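Local coordinates for protein coenzyme A transferase (Yersinia pestis, PDB 3QLI) that probably transfers coenzyme A between acyl-CoA thioesters and carboxylates such as acetate, at residues Ala327-Thr338 and Ala370-Ala381; Arg215-His226 and Ala244-Val252. All coordinates share one frame; numbering follows the deposited sequence.

Contact 1: Ala327-Thr338 and Ala370-Ala381; sequences AQNDNVVSINAT and AYASKGGRSIIA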
loop_
_atom_site.group_PDB
_atom_site.type_symbol
_atom_site.label_atom_id
_atom_site.label_comp_id
_atom_site.label_asym_id
_atom_site.label_seq_id
_atom_site.Cartn_x
_atom_site.Cartn_y
_atom_site.Cartn_z
ATOM N N ALA A 327 13.202 1.121 4.275
ATOM C CA ALA A 327 13.132 1.986 5.452
ATOM C C ALA A 327 14.282 1.774 6.433
ATOM O O ALA A 327 14.482 2.594 7.329
ATOM C CB ALA A 327 11.787 1.799 6.176
ATOM N N GLN A 328 15.021 0.680 6.287
ATOM C CA GLN A 328 16.123 0.405 7.221
ATOM C C GLN A 328 17.332 1.300 6.980
ATOM O O GLN A 328 18.164 1.485 7.868
ATOM C CB GLN A 328 16.533 -1.067 7.183
ATOM C CG GLN A 328 15.363 -2.039 7.419
ATOM C CD GLN A 328 14.595 -1.737 8.686
ATOM O OE1 GLN A 328 15.177 -1.670 9.770
ATOM N NE2 GLN A 328 13.270 -1.541 8.560
ATOM N N ASN A 329 17.435 1.852 5.780
ATOM C CA ASN A 329 18.459 2.854 5.522
ATOM C C ASN A 329 17.938 4.222 5.942
ATOM O O ASN A 329 16.788 4.555 5.670
ATOM C CB ASN A 329 18.891 2.840 4.053
ATOM C CG ASN A 329 19.655 1.575 3.683
ATOM O OD1 ASN A 329 20.501 1.115 4.449
ATOM N ND2 ASN A 329 19.354 1.004 2.512
ATOM N N ASP A 330 18.776 4.997 6.638
ATOM C CA ASP A 330 18.400 6.329 7.084
ATOM C C ASP A 330 18.454 7.311 5.927
ATOM O O ASP A 330 19.226 7.118 4.976
ATOM C CB ASP A 330 19.362 6.820 8.166
ATOM C CG ASP A 330 19.168 6.116 9.500
ATOM O OD1 ASP A 330 18.329 5.194 9.600
ATOM O OD2 ASP A 330 19.879 6.489 10.456
ATOM N N ASN A 331 17.644 8.367 6.012
ATOM C CA ASN A 331 17.719 9.468 5.064
ATOM C C ASN A 331 17.469 9.022 3.633
ATOM O O ASN A 331 18.069 9.544 2.704
ATOM C CB ASN A 331 19.079 10.179 5.172
ATOM C CG ASN A 331 19.328 10.755 6.567
ATOM O OD1 ASN A 331 18.521 11.523 7.089
ATOM N ND2 ASN A 331 20.435 10.365 7.176
ATOM N N VAL A 332 16.579 8.053 3.456
ATOM C CA VAL A 332 16.160 7.691 2.112
ATOM C C VAL A 332 15.542 8.906 1.436
ATOM O O VAL A 332 14.765 9.649 2.050
ATOM C CB VAL A 332 15.131 6.542 2.130
ATOM C CG1 VAL A 332 14.536 6.327 0.732
ATOM C CG2 VAL A 332 15.790 5.259 2.645
ATOM N N VAL A 333 15.917 9.139 0.182
ATOM C CA VAL A 333 15.180 10.094 -0.631
ATOM C C VAL A 333 14.715 9.375 -1.882
ATOM O O VAL A 333 15.533 8.902 -2.665
ATOM C CB VAL A 333 16.004 11.323 -1.023
ATOM C CG1 VAL A 333 15.167 12.233 -1.910
ATOM C CG2 VAL A 333 16.474 12.077 0.236
ATOM N N SER A 334 13.395 9.264 -2.025
ATOM C CA SER A 334 12.774 8.659 -3.195
ATOM C C SER A 334 12.296 9.766 -4.120
ATOM O O SER A 334 11.532 10.635 -3.703
ATOM C CB SER A 334 11.580 7.807 -2.776
ATOM O OG SER A 334 10.758 7.515 -3.901
ATOM N N ILE A 335 12.757 9.740 -5.367
ATOM C CA ILE A 335 12.367 10.747 -6.343
ATOM C C ILE A 335 11.679 10.082 -7.522
ATOM O O ILE A 335 12.313 9.385 -8.314
ATOM C CB ILE A 335 13.594 11.543 -6.836
ATOM C CG1 ILE A 335 14.274 12.248 -5.656
ATOM C CG2 ILE A 335 13.190 12.546 -7.933
ATOM C CD1 ILE A 335 15.754 12.584 -5.889
ATOM N N ASN A 336 10.369 10.280 -7.608
ATOM C CA ASN A 336 9.544 9.696 -8.659
ATOM C C ASN A 336 8.808 10.781 -9.429
ATOM O O ASN A 336 8.565 11.854 -8.906
ATOM C CB ASN A 336 8.529 8.743 -8.054
ATOM C CG ASN A 336 9.163 7.472 -7.548
ATOM O OD1 ASN A 336 9.875 6.799 -8.287
ATOM N ND2 ASN A 336 8.924 7.145 -6.285
ATOM N N ALA A 337 8.437 10.485 -10.667
ATOM C CA ALA A 337 7.722 11.449 -11.487
ATOM C C ALA A 337 6.260 11.038 -11.575
ATOM O O ALA A 337 5.925 9.895 -11.305
ATOM C CB ALA A 337 8.345 11.500 -12.875
ATOM N N THR A 338 5.384 11.966 -11.938
ATOM C CA THR A 338 3.996 11.600 -12.176
ATOM C C THR A 338 3.450 12.382 -13.367
ATOM O O THR A 338 4.120 13.276 -13.881
ATOM C CB THR A 338 3.143 11.844 -10.925
ATOM O OG1 THR A 338 1.831 11.320 -11.138
ATOM C CG2 THR A 338 3.056 13.346 -10.624
ATOM N N ALA A 370 10.332 5.317 1.745
ATOM C CA ALA A 370 11.056 6.554 2.038
ATOM C C ALA A 370 10.454 7.261 3.256
ATOM O O ALA A 370 11.181 7.754 4.107
ATOM C CB ALA A 370 11.077 7.489 0.818
ATOM N N TYR A 371 9.129 7.291 3.354
ATOM C CA TYR A 371 8.496 7.939 4.506
ATOM C C TYR A 371 8.844 7.212 5.808
ATOM O O TYR A 371 9.067 7.846 6.840
ATOM C CB TYR A 371 6.977 8.048 4.337
ATOM C CG TYR A 371 6.318 8.856 5.439
ATOM C CD1 TYR A 371 6.554 10.220 5.554
ATOM C CD2 TYR A 371 5.457 8.257 6.355
ATOM C CE1 TYR A 371 5.964 10.975 6.573
ATOM C CE2 TYR A 371 4.860 8.995 7.369
ATOM C CZ TYR A 371 5.115 10.354 7.470
ATOM O OH TYR A 371 4.534 11.095 8.476
ATOM N N ALA A 372 8.895 5.881 5.757
ATOM C CA ALA A 372 9.205 5.075 6.943
ATOM C C ALA A 372 10.665 5.212 7.400
ATOM O O ALA A 372 10.989 4.995 8.571
ATOM C CB ALA A 372 8.858 3.593 6.688
ATOM N N SER A 373 11.550 5.541 6.460
ATOM C CA SER A 373 12.966 5.716 6.753
ATOM C C SER A 373 13.165 6.845 7.760
ATOM O O SER A 373 12.520 7.890 7.665
ATOM C CB SER A 373 13.711 6.080 5.464
ATOM O OG SER A 373 15.034 6.500 5.742
ATOM N N LYS A 374 14.071 6.650 8.708
ATOM C CA LYS A 374 14.438 7.742 9.621
ATOM C C LYS A 374 15.100 8.907 8.872
ATOM O O LYS A 374 16.184 8.765 8.312
ATOM C CB LYS A 374 15.353 7.230 10.728
ATOM C CG LYS A 374 15.626 8.268 11.801
ATOM C CD LYS A 374 16.622 7.754 12.833
ATOM C CE LYS A 374 17.478 8.903 13.362
ATOM N NZ LYS A 374 18.143 9.622 12.231
ATOM N N GLY A 375 14.437 10.058 8.866
ATOM C CA GLY A 375 14.901 11.212 8.110
ATOM C C GLY A 375 14.547 11.115 6.624
ATOM O O GLY A 375 15.007 11.920 5.819
ATOM N N GLY A 376 13.730 10.129 6.261
ATOM C CA GLY A 376 13.404 9.866 4.863
ATOM C C GLY A 376 12.398 10.837 4.266
ATOM O O GLY A 376 11.562 11.410 4.984
ATOM N N ARG A 377 12.478 11.027 2.948
ATOM C CA ARG A 377 11.509 11.841 2.221
ATOM C C ARG A 377 11.132 11.178 0.903
ATOM O O ARG A 377 12.010 10.752 0.144
ATOM C CB ARG A 377 12.080 13.234 1.902
ATOM C CG ARG A 377 12.406 14.089 3.114
ATOM C CD ARG A 377 12.862 15.500 2.710
ATOM N NE ARG A 377 13.114 16.310 3.904
ATOM C CZ ARG A 377 14.212 17.027 4.122
ATOM N NH1 ARG A 377 15.183 17.074 3.215
ATOM N NH2 ARG A 377 14.335 17.709 5.256
ATOM N N SER A 378 9.832 11.105 0.632
ATOM C CA SER A 378 9.356 10.697 -0.690
ATOM C C SER A 378 8.921 11.940 -1.471
ATOM O O SER A 378 8.144 12.753 -0.972
ATOM C CB SER A 378 8.165 9.740 -0.575
ATOM O OG SER A 378 7.408 9.753 -1.779
ATOM N N ILE A 379 9.445 12.086 -2.682
ATOM C CA ILE A 379 9.141 13.223 -3.537
ATOM C C ILE A 379 8.484 12.717 -4.820
ATOM O O ILE A 379 8.971 11.773 -5.456
ATOM C CB ILE A 379 10.424 13.997 -3.919
ATOM C CG1 ILE A 379 11.057 14.604 -2.661
ATOM C CG2 ILE A 379 10.105 15.077 -4.961
ATOM C CD1 ILE A 379 12.535 14.952 -2.807
ATOM N N ILE A 380 7.370 13.330 -5.189
ATOM C CA ILE A 380 6.755 13.043 -6.481
ATOM C C ILE A 380 6.679 14.385 -7.199
ATOM O O ILE A 380 6.154 15.351 -6.659
ATOM C CB ILE A 380 5.365 12.429 -6.326
ATOM C CG1 ILE A 380 5.488 11.007 -5.737
ATOM C CG2 ILE A 380 4.650 12.419 -7.672
ATOM C CD1 ILE A 380 4.139 10.358 -5.364
ATOM N N ALA A 381 7.240 14.448 -8.400
ATOM C CA ALA A 381 7.420 15.730 -9.074
ATOM C C ALA A 381 6.786 15.721 -10.450
ATOM O O ALA A 381 6.770 14.688 -11.128
ATOM C CB ALA A 381 8.908 16.051 -9.193
HETATM O O HOH W 1 15.778 4.316 8.956
HETATM O O HOH W 2 16.471 14.069 6.476
HETATM O O HOH W 3 18.049 11.409 9.929
HETATM O O HOH W 4 8.716 9.203 -4.170
#
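The carboxylate of Asp330 lies beside Lys374: OD1 is 3.8 Å from Lys374 CB, while OD2 makes a long salt bridge to Lys374 NZ at 4.0 Å. Water 1 accepts from Lys374 N and lies within reach of Asp330 OD1. The second flat group, the Asn331 amide, has OD1 alongside Gly375, to whose O it is also joined by water 2, weakly on the OD1 side. The same OD1 accepts a hydrogen bond from water 3, which in turn accepts weakly from Lys374 NZ. Ser373 bonds to the loop 329-332 with its hydroxyl. Its OG, trans to the backbone N (chi1 169°), donates in the carbonyl plane to Asn329 O at 2.6 Å and accepts from Val332 N at 3.2 Å. Asn331 N donates to Lys374 O at 2.8 Å, joining the loop before strand 332-337 to the type II turn Ser373-Gly376. That strand then pairs in parallel with 377-381, their axes 20° apart, from Arg377 N to Val332 O (2.8 Å) through to Thr338 N on Ala381 O. Helix 363-372 lies between them in sequence, completing a beta-alpha-beta crossover. Val333 CG1 meets Ile379 CD1 at 3.9 Å on the face that helix 220-230 covers. On the other face Ala370 CB packs against Ser334 CB at 3.6 Å. There Ser334 OG, Asn336 ND2 and OD1, and Ser378 OG, polar atoms of buried residues, find partners in water 4 and Gln239; Asn336 also touches Gln363, which binds CoA in this protein.

Contact 2: Arg215-His226 and Ala244-Val252; sequences RSAIPEYTSISH and ALPNLVCGV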
loop_
_atom_site.group_PDB
_atom_site.type_symbol
_atom_site.label_atom_id
_atom_site.label_comp_id
_atom_site.label_asym_id
_atom_site.label_seq_id
_atom_site.Cartn_x
_atom_site.Cartn_y
_atom_site.Cartn_z
ATOM N N ARG A 215 16.407 11.839 -23.706
ATOM C CA ARG A 215 15.420 12.863 -24.046
ATOM C C ARG A 215 15.869 14.254 -23.601
ATOM O O ARG A 215 16.550 14.403 -22.584
ATOM C CB ARG A 215 14.049 12.528 -23.449
ATOM C CG ARG A 215 13.363 11.328 -24.098
ATOM C CD ARG A 215 11.922 11.173 -23.625
ATOM N NE ARG A 215 11.161 12.413 -23.782
ATOM C CZ ARG A 215 10.694 12.867 -24.943
ATOM N NH1 ARG A 215 10.911 12.186 -26.061
ATOM N NH2 ARG A 215 10.014 14.007 -24.986
ATOM N N SER A 216 15.492 15.263 -24.379
ATOM C CA SER A 216 15.854 16.641 -24.074
ATOM C C SER A 216 15.117 17.111 -22.825
ATOM O O SER A 216 13.981 16.706 -22.578
ATOM C CB SER A 216 15.515 17.548 -25.257
ATOM O OG SER A 216 14.152 17.398 -25.624
ATOM N N ALA A 217 15.771 17.953 -22.031
ATOM C CA ALA A 217 15.135 18.509 -20.843
ATOM C C ALA A 217 14.183 19.637 -21.223
ATOM O O ALA A 217 14.399 20.332 -22.214
ATOM C CB ALA A 217 16.184 19.012 -19.867
ATOM N N ILE A 218 13.120 19.808 -20.444
ATOM C CA ILE A 218 12.258 20.970 -20.614
ATOM C C ILE A 218 12.684 22.056 -19.635
ATOM O O ILE A 218 13.395 21.785 -18.662
ATOM C CB ILE A 218 10.764 20.623 -20.440
ATOM C CG1 ILE A 218 10.495 20.048 -19.048
ATOM C CG2 ILE A 218 10.320 19.641 -21.513
ATOM C CD1 ILE A 218 9.061 19.575 -18.863
ATOM N N PRO A 219 12.279 23.302 -19.896
ATOM C CA PRO A 219 12.732 24.369 -19.002
ATOM C C PRO A 219 12.359 24.115 -17.531
ATOM O O PRO A 219 13.175 24.382 -16.645
ATOM C CB PRO A 219 12.012 25.610 -19.548
ATOM C CG PRO A 219 11.741 25.283 -20.993
ATOM C CD PRO A 219 11.453 23.807 -21.009
ATOM N N GLU A 220 11.150 23.621 -17.276
ATOM C CA GLU A 220 10.671 23.446 -15.895
ATOM C C GLU A 220 11.593 22.585 -15.042
ATOM O O GLU A 220 11.586 22.695 -13.820
ATOM C CB GLU A 220 9.261 22.863 -15.857
ATOM C CG GLU A 220 8.213 23.753 -16.493
ATOM C CD GLU A 220 7.988 23.432 -17.965
ATOM O OE1 GLU A 220 8.980 23.307 -18.716
ATOM O OE2 GLU A 220 6.810 23.303 -18.366
ATOM N N TYR A 221 12.378 21.728 -15.684
ATOM C CA TYR A 221 13.245 20.796 -14.966
ATOM C C TYR A 221 14.363 21.508 -14.232
ATOM O O TYR A 221 14.910 20.979 -13.272
ATOM C CB TYR A 221 13.860 19.761 -15.918
ATOM C CG TYR A 221 12.895 18.697 -16.428
ATOM C CD1 TYR A 221 11.611 18.586 -15.914
ATOM C CD2 TYR A 221 13.282 17.806 -17.421
ATOM C CE1 TYR A 221 10.724 17.615 -16.386
ATOM C CE2 TYR A 221 12.409 16.834 -17.903
ATOM C CZ TYR A 221 11.136 16.742 -17.382
ATOM O OH TYR A 221 10.276 15.774 -17.859
ATOM N N THR A 222 14.736 22.694 -14.698
ATOM C CA THR A 222 15.792 23.428 -14.018
ATOM C C THR A 222 15.345 23.761 -12.606
ATOM O O THR A 222 16.038 23.443 -11.644
ATOM C CB THR A 222 16.214 24.697 -14.772
ATOM O OG1 THR A 222 16.780 24.320 -16.032
ATOM C CG2 THR A 222 17.253 25.473 -13.968
ATOM N N SER A 223 14.180 24.387 -12.480
ATOM C CA SER A 223 13.681 24.755 -11.157
ATOM C C SER A 223 13.375 23.507 -10.339
ATOM O O SER A 223 13.688 23.429 -9.159
ATOM C CB SER A 223 12.406 25.586 -11.269
ATOM O OG SER A 223 11.751 25.631 -10.009
ATOM N N ILE A 224 12.727 22.538 -10.973
ATOM C CA ILE A 224 12.399 21.298 -10.283
ATOM C C ILE A 224 13.644 20.584 -9.745
ATOM O O ILE A 224 13.656 20.133 -8.607
ATOM C CB ILE A 224 11.567 20.377 -11.175
ATOM C CG1 ILE A 224 10.210 21.039 -11.460
ATOM C CG2 ILE A 224 11.413 18.984 -10.502
ATOM C CD1 ILE A 224 9.310 20.252 -12.433
ATOM N N SER A 225 14.697 20.474 -10.551
ATOM C CA SER A 225 15.879 19.757 -10.084
ATOM C C SER A 225 16.515 20.450 -8.882
ATOM O O SER A 225 17.079 19.792 -8.015
ATOM C CB SER A 225 16.905 19.558 -11.211
ATOM O OG SER A 225 17.376 20.811 -11.678
ATOM N N HIS A 226 16.424 21.778 -8.814
ATOM C CA HIS A 226 16.970 22.488 -7.655
ATOM C C HIS A 226 16.116 22.374 -6.397
ATOM O O HIS A 226 16.648 22.264 -5.293
ATOM C CB HIS A 226 17.295 23.943 -7.991
ATOM C CG HIS A 226 18.525 24.080 -8.829
ATOM N ND1 HIS A 226 18.488 24.101 -10.208
ATOM C CD2 HIS A 226 19.836 24.125 -8.488
ATOM C CE1 HIS A 226 19.720 24.197 -10.680
ATOM N NE2 HIS A 226 20.557 24.211 -9.656
ATOM N N ALA A 244 15.296 12.765 -18.271
ATOM C CA ALA A 244 16.078 14.001 -18.206
ATOM C C ALA A 244 16.063 14.599 -16.802
ATOM O O ALA A 244 17.079 15.122 -16.337
ATOM C CB ALA A 244 15.572 15.021 -19.233
ATOM N N LEU A 245 14.920 14.521 -16.123
ATOM C CA LEU A 245 14.803 15.136 -14.795
ATOM C C LEU A 245 15.759 14.498 -13.776
ATOM O O LEU A 245 16.608 15.179 -13.204
ATOM C CB LEU A 245 13.352 15.116 -14.295
ATOM C CG LEU A 245 13.087 15.714 -12.904
ATOM C CD1 LEU A 245 13.756 17.098 -12.725
ATOM C CD2 LEU A 245 11.581 15.777 -12.618
ATOM N N PRO A 246 15.638 13.180 -13.554
ATOM C CA PRO A 246 16.625 12.518 -12.687
ATOM C C PRO A 246 18.081 12.790 -13.095
ATOM O O PRO A 246 18.918 13.018 -12.227
ATOM C CB PRO A 246 16.282 11.022 -12.823
ATOM C CG PRO A 246 15.192 10.933 -13.871
ATOM C CD PRO A 246 14.533 12.279 -13.918
ATOM N N ASN A 247 18.387 12.770 -14.389
ATOM C CA ASN A 247 19.736 13.122 -14.822
ATOM C C ASN A 247 20.137 14.518 -14.339
ATOM O O ASN A 247 21.276 14.742 -13.922
ATOM C CB ASN A 247 19.863 13.027 -16.343
ATOM C CG ASN A 247 19.875 11.588 -16.837
ATOM O OD1 ASN A 247 19.774 10.641 -16.047
ATOM N ND2 ASN A 247 19.983 11.416 -18.152
ATOM N N LEU A 248 19.194 15.453 -14.395
ATOM C CA LEU A 248 19.458 16.830 -13.980
ATOM C C LEU A 248 19.614 16.924 -12.475
ATOM O O LEU A 248 20.450 17.677 -11.968
ATOM C CB LEU A 248 18.317 17.753 -14.416
ATOM C CG LEU A 248 18.591 18.764 -15.528
ATOM C CD1 LEU A 248 18.998 18.055 -16.803
ATOM C CD2 LEU A 248 17.363 19.631 -15.765
ATOM N N VAL A 249 18.780 16.182 -11.751
ATOM C CA VAL A 249 18.898 16.138 -10.301
ATOM C C VAL A 249 20.286 15.628 -9.920
ATOM O O VAL A 249 21.000 16.255 -9.139
ATOM C CB VAL A 249 17.806 15.247 -9.681
ATOM C CG1 VAL A 249 18.053 15.051 -8.187
ATOM C CG2 VAL A 249 16.429 15.858 -9.938
ATOM N N CYS A 250 20.677 14.491 -10.493
ATOM C CA CYS A 250 22.013 13.951 -10.252
ATOM C C CYS A 250 23.107 14.955 -10.590
ATOM O O CYS A 250 24.135 15.012 -9.912
ATOM C CB CYS A 250 22.217 12.665 -11.047
ATOM S SG CYS A 250 21.177 11.332 -10.437
ATOM N N GLY A 251 22.890 15.732 -11.646
ATOM C CA GLY A 251 23.794 16.821 -11.979
ATOM C C GLY A 251 23.938 17.808 -10.831
ATOM O O GLY A 251 25.048 18.229 -10.495
ATOM N N VAL A 252 22.818 18.199 -10.228
ATOM C CA VAL A 252 22.880 19.135 -9.110
ATOM C C VAL A 252 23.562 18.487 -7.914
ATOM O O VAL A 252 24.254 19.150 -7.149
ATOM C CB VAL A 252 21.483 19.665 -8.693
ATOM C CG1 VAL A 252 21.600 20.547 -7.487
ATOM C CG2 VAL A 252 20.850 20.432 -9.827
#
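With chi1 of -73°, Tyr221 carries its ring beside its own backbone N and out over Leu245, whose CG is trans to the backbone N. Leu245 CB sits 3.9 Å from the ring centroid and only 2° off the normal, a CH-pi contact over the centre of one face; Ile218 CG1 lies over the opposite face, and Ala244 CB is at the edge. Leu245 CD1 lies between Tyr221 and Ile224, 3.7 Å from Ile224 CG2, the side chains of Leu245 and Ile224 nearly perpendicular. Leu248 CD2 presses on Tyr221 CB at 3.5 Å. Helices 220-226 and 244-252 cross here at -50° with axes 8.8 Å apart; strand 237-240 lies between them in sequence, a helix-strand-helix unit beside the sheet of parallel strands 237-240, 332-337, 377-381 and 411-414. Ser225 is a knob in the hole formed by Leu245, Leu248, Val249 and Val252: its CB does the touching, 3.9 Å from Leu248 CB, while OG is folded back toward Tyr221 O and Thr222 O of its own helix. Val252, which also borders this hole, lays CG2 over a face of the His226 imidazole, 4.0 Å from its centroid. His226 ND1 donates to Thr222 O at 2.9 Å, close to the ring plane, and so fixes the rotation of the ring. No hydrogen bond joins the two segments. At the other end Ala244 CB rests on Arg215 O, 3.5 Å away; both residues bind CoA in this protein.

In the fold
Contact 2 closes before contact 1 opens along the chain, and their centres lie about 19 Å apart. The strands of contact 1 sit in the middle of the mixed sheet, in the order 237-240, 332-337, 377-381, 411-414, whereas the helices of contact 2 flank strand 237-240 in sequence and lie against one face of that sheet. The two meet directly: Ala381 CB is 4.1 Å from Ile224 CG2, and Ile335 CD1 is 4.1 Å from Val249 CG1. In and next to the two contacts, segments from separate parts of the sequence, partly loops at the ends of these strands and helices, together supply CoA-binding residues.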